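Local coordinates for protein ancestral D-type dye decolorizing peroxidase (Geotrichum candidum, PDB 7ANV) that probably uses hydrogen peroxide and its bound haem to oxidise dyes and related substrates, as dye-decolorizing peroxidases do, at residues Thr48-Val51 with Gln52-Arg55; Leu158-Ile161 with Glu162-Gly166. All coordinates share one frame; numbering follows the deposited sequence.

Interaction 1 (Thr48-Val51 with Gln52-Arg55); sequences TAQV and QKDR. With SO4 (sulfate ion), chain H.
The opening turns of helix 48-59 join Gln50 to Asp54 and Val51 to Arg55, each pair four residues apart. Gln50 NE2 donates to Asp54 OD1 over 2.8 Å, at an N-H...O angle of 160°. The acceptor lies close to the amide plane but is met from above the plane of the carboxylate, and the two flat groups are turned 54° against each other. With CG anti to the backbone N (chi1 -176°), the Gln50 chain then bends at chi2 and carries its amide across to the aspartate. Asp54 N also donates to Gln50 O, so main chain and side chain link the same two residues. Val51 and Arg55 run side by side, Val51 CG1 lying 3.5 Å from Arg55 NE at the edge of the guanidinium. The arginine chain, extended from CG to NE, offers the NH1/NH2 edge to a sulfate probably taken from the crystallisation liquor: NH2 lies 2.7 Å from O2, which sits in the guanidinium plane, and NH1 adds a weak bond to the same oxygen. Gly15 O also accepts from NH2, and Lys18 N also holds the sulfate. Replacing Arg55 by an alanine would probably leave Gly15 O and the sulfate without these donors and uncover Val51 CG1 on that side. The arrangement is that of i to i+4 pairing along an alpha-helix.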
# COMPACT_ATOMS: atom_id res chain seq x y z
N THR A 48 18.33 5.26 2.85
CA THR A 48 18.18 5.03 1.39
C THR A 48 19.56 4.80 0.78
O THR A 48 19.68 3.94 -0.14
CB THR A 48 17.38 6.17 0.73
OG1 THR A 48 16.03 6.14 1.19
CG2 THR A 48 17.39 6.03 -0.77
N ALA A 49 20.59 5.54 1.22
CA ALA A 49 21.96 5.33 0.73
C ALA A 49 22.33 3.85 0.91
O ALA A 49 22.86 3.23 -0.05
CB ALA A 49 22.95 6.27 1.44
N GLN A 50 22.11 3.28 2.10
CA GLN A 50 22.49 1.89 2.39
C GLN A 50 21.63 0.95 1.55
O GLN A 50 22.14 -0.02 1.02
CB GLN A 50 22.33 1.55 3.87
CG GLN A 50 22.81 0.14 4.18
CD GLN A 50 24.27 -0.06 3.85
OE1 GLN A 50 25.11 0.79 4.11
NE2 GLN A 50 24.59 -1.19 3.25
N VAL A 51 20.35 1.24 1.39
CA VAL A 51 19.48 0.38 0.51
C VAL A 51 20.05 0.30 -0.90
O VAL A 51 20.05 -0.77 -1.52
CB VAL A 51 18.03 0.90 0.50
CG1 VAL A 51 17.24 0.42 -0.72
CG2 VAL A 51 17.32 0.55 1.76
N GLN A 52 20.51 1.42 -1.45
CA GLN A 52 21.05 1.45 -2.83
C GLN A 52 22.30 0.58 -2.89
O GLN A 52 22.47 -0.13 -3.88
CB GLN A 52 21.29 2.88 -3.30
CG GLN A 52 20.00 3.66 -3.42
CD GLN A 52 19.10 3.09 -4.48
OE1 GLN A 52 18.17 2.32 -4.21
NE2 GLN A 52 19.33 3.57 -5.68
N LYS A 53 23.13 0.62 -1.85
CA LYS A 53 24.27 -0.31 -1.75
C LYS A 53 23.77 -1.75 -1.67
O LYS A 53 24.34 -2.59 -2.38
CB LYS A 53 25.02 -0.09 -0.45
CG LYS A 53 26.20 0.78 -0.58
CD LYS A 53 27.08 0.68 0.62
CE LYS A 53 28.00 1.86 0.61
NZ LYS A 53 28.88 1.81 -0.58
N ASP A 54 22.81 -2.02 -0.80
CA ASP A 54 22.25 -3.38 -0.58
C ASP A 54 21.68 -3.94 -1.89
O ASP A 54 21.93 -5.11 -2.20
CB ASP A 54 21.16 -3.37 0.48
CG ASP A 54 21.66 -3.11 1.89
OD1 ASP A 54 22.90 -3.16 2.11
OD2 ASP A 54 20.79 -2.84 2.75
N ARG A 55 20.94 -3.13 -2.64
CA ARG A 55 20.27 -3.57 -3.90
C ARG A 55 21.36 -3.88 -4.93
O ARG A 55 21.21 -4.88 -5.65
CB ARG A 55 19.24 -2.53 -4.34
CG ARG A 55 17.98 -2.52 -3.50
CD ARG A 55 16.95 -1.47 -3.94
NE ARG A 55 15.76 -1.64 -3.12
CZ ARG A 55 14.86 -2.57 -3.33
NH1 ARG A 55 14.97 -3.38 -4.38
NH2 ARG A 55 13.81 -2.65 -2.54
S SO4 H . 12.82 -6.42 -3.32
O1 SO4 H . 11.84 -7.00 -4.20
O2 SO4 H . 12.62 -4.99 -3.26
O3 SO4 H . 14.15 -6.69 -3.81
O4 SO4 H . 12.67 -6.99 -2.01

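Interaction 2 (Leu158-Ile161 with Glu162-Gly166); sequences LQEI and EAIFG
Leu158 meets Glu162 through its carbonyl: Glu162 N donates to Leu158 O at 2.8 Å with an N-H...O angle of 169°, while the methylene carbon CG of Glu162 rests 3.3 Å from the same oxygen. The Leu158 side chain itself leans on Val146 and Thr22 of the sheet. Next, Gln159 O receives Ala163 N at 3.0 Å. Its amide bends back at chi2 yet stops short of a bond, with NE2 3.9 Å from Glu162 OE1 and the amide and carboxylate planes 66° apart. Glu160 O takes Ile164 N, and CG1 of Ile164 lies 3.4 Å from that oxygen; the Glu160 carboxylate turns to Lys157 in a salt bridge. Ile161 makes the apolar contact. Its CG2, anti to the backbone N, comes to the ring of Phe165 edge-on and in plane, 4.0 Å from CD2, and the two side chains point the same way, toward Ile144 and Leu41. Phe165 N closes on Ile161 O at 3.2 Å, and one ring face receives CG2 of Ile164 near its rim. Gly166, at positive phi, then ends the helix in a Schellman motif with Val167. The chemistry implies a division of labour: main-chain bonds hold the last helical turns, while the apolar Ile161 and Phe165, packed together, present a joint hydrophobic surface to strand 142-148 and helix 31-41.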
# COMPACT_ATOMS: atom_id res chain seq x y z
N LEU A 158 15.87 -8.72 15.25
CA LEU A 158 14.85 -8.42 16.28
C LEU A 158 15.40 -8.69 17.69
O LEU A 158 15.07 -7.93 18.59
CB LEU A 158 13.62 -9.28 16.03
CG LEU A 158 12.68 -8.74 14.98
CD1 LEU A 158 11.69 -9.83 14.57
CD2 LEU A 158 12.00 -7.48 15.49
N GLN A 159 16.17 -9.76 17.92
CA GLN A 159 16.73 -10.01 19.28
C GLN A 159 17.67 -8.85 19.64
O GLN A 159 17.72 -8.46 20.80
CB GLN A 159 17.47 -11.34 19.33
CG GLN A 159 16.54 -12.54 19.34
CD GLN A 159 15.63 -12.46 20.55
OE1 GLN A 159 16.05 -12.23 21.69
NE2 GLN A 159 14.34 -12.58 20.28
N GLU A 160 18.43 -8.35 18.68
CA GLU A 160 19.37 -7.22 18.93
C GLU A 160 18.57 -5.97 19.29
O GLU A 160 18.92 -5.27 20.28
CB GLU A 160 20.26 -7.04 17.69
CG GLU A 160 21.19 -5.87 17.81
CD GLU A 160 22.02 -5.64 16.56
OE1 GLU A 160 21.68 -6.21 15.51
OE2 GLU A 160 22.98 -4.86 16.65
N ILE A 161 17.52 -5.67 18.53
CA ILE A 161 16.65 -4.48 18.76
C ILE A 161 15.93 -4.63 20.09
O ILE A 161 15.92 -3.66 20.85
CB ILE A 161 15.67 -4.25 17.59
CG1 ILE A 161 16.41 -3.95 16.30
CG2 ILE A 161 14.67 -3.16 17.95
CD1 ILE A 161 15.56 -4.15 15.06
N GLU A 162 15.40 -5.81 20.39
CA GLU A 162 14.81 -6.03 21.73
C GLU A 162 15.84 -5.72 22.83
O GLU A 162 15.49 -5.04 23.83
CB GLU A 162 14.31 -7.46 21.83
CG GLU A 162 13.02 -7.69 21.11
CD GLU A 162 12.38 -9.05 21.33
OE1 GLU A 162 12.71 -9.75 22.32
OE2 GLU A 162 11.45 -9.36 20.57
N ALA A 163 17.09 -6.17 22.68
CA ALA A 163 18.14 -5.93 23.70
C ALA A 163 18.34 -4.42 23.88
O ALA A 163 18.52 -3.94 25.04
CB ALA A 163 19.45 -6.59 23.31
N ILE A 164 18.41 -3.71 22.77
CA ILE A 164 18.64 -2.24 22.81
C ILE A 164 17.55 -1.59 23.65
O ILE A 164 17.88 -0.70 24.42
CB ILE A 164 18.77 -1.68 21.40
CG1 ILE A 164 20.10 -2.09 20.78
CG2 ILE A 164 18.56 -0.16 21.34
CD1 ILE A 164 20.11 -1.90 19.28
N PHE A 165 16.28 -2.00 23.52
CA PHE A 165 15.15 -1.40 24.28
C PHE A 165 14.88 -2.14 25.60
O PHE A 165 13.89 -1.83 26.29
CB PHE A 165 13.91 -1.32 23.39
CG PHE A 165 14.10 -0.28 22.31
CD1 PHE A 165 14.07 1.07 22.62
CD2 PHE A 165 14.42 -0.63 21.01
CE1 PHE A 165 14.27 2.04 21.65
CE2 PHE A 165 14.65 0.35 20.05
CZ PHE A 165 14.58 1.68 20.37
N GLY A 166 15.72 -3.10 25.97
CA GLY A 166 15.62 -3.77 27.27
C GLY A 166 14.44 -4.73 27.37
O GLY A 166 14.11 -5.14 28.52

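In the fold
From the N terminus, strand 20-28 leads through helix 31-41 into helix 48-59, whose start carries interaction 1. The chain then runs through strands 78-84 and 142-148 to helix 151-164, where interaction 2 ends the helix before strand 174-183. The two therefore follow in series, neither nested nor crossed, and each spans consecutive residues of its own helix without closing a longer loop. The centres of interactions 1 and 2 lie about 23 Å apart, and the two do not touch. Both belong to one four-stranded antiparallel sheet domain of ferredoxin-like topology: residues 48-55 bind the N-terminal segment around Ile8, Leu13 and Gly15, whereas residues 158-166 pack on strands 20-28 and 142-148 and on helix 31-41.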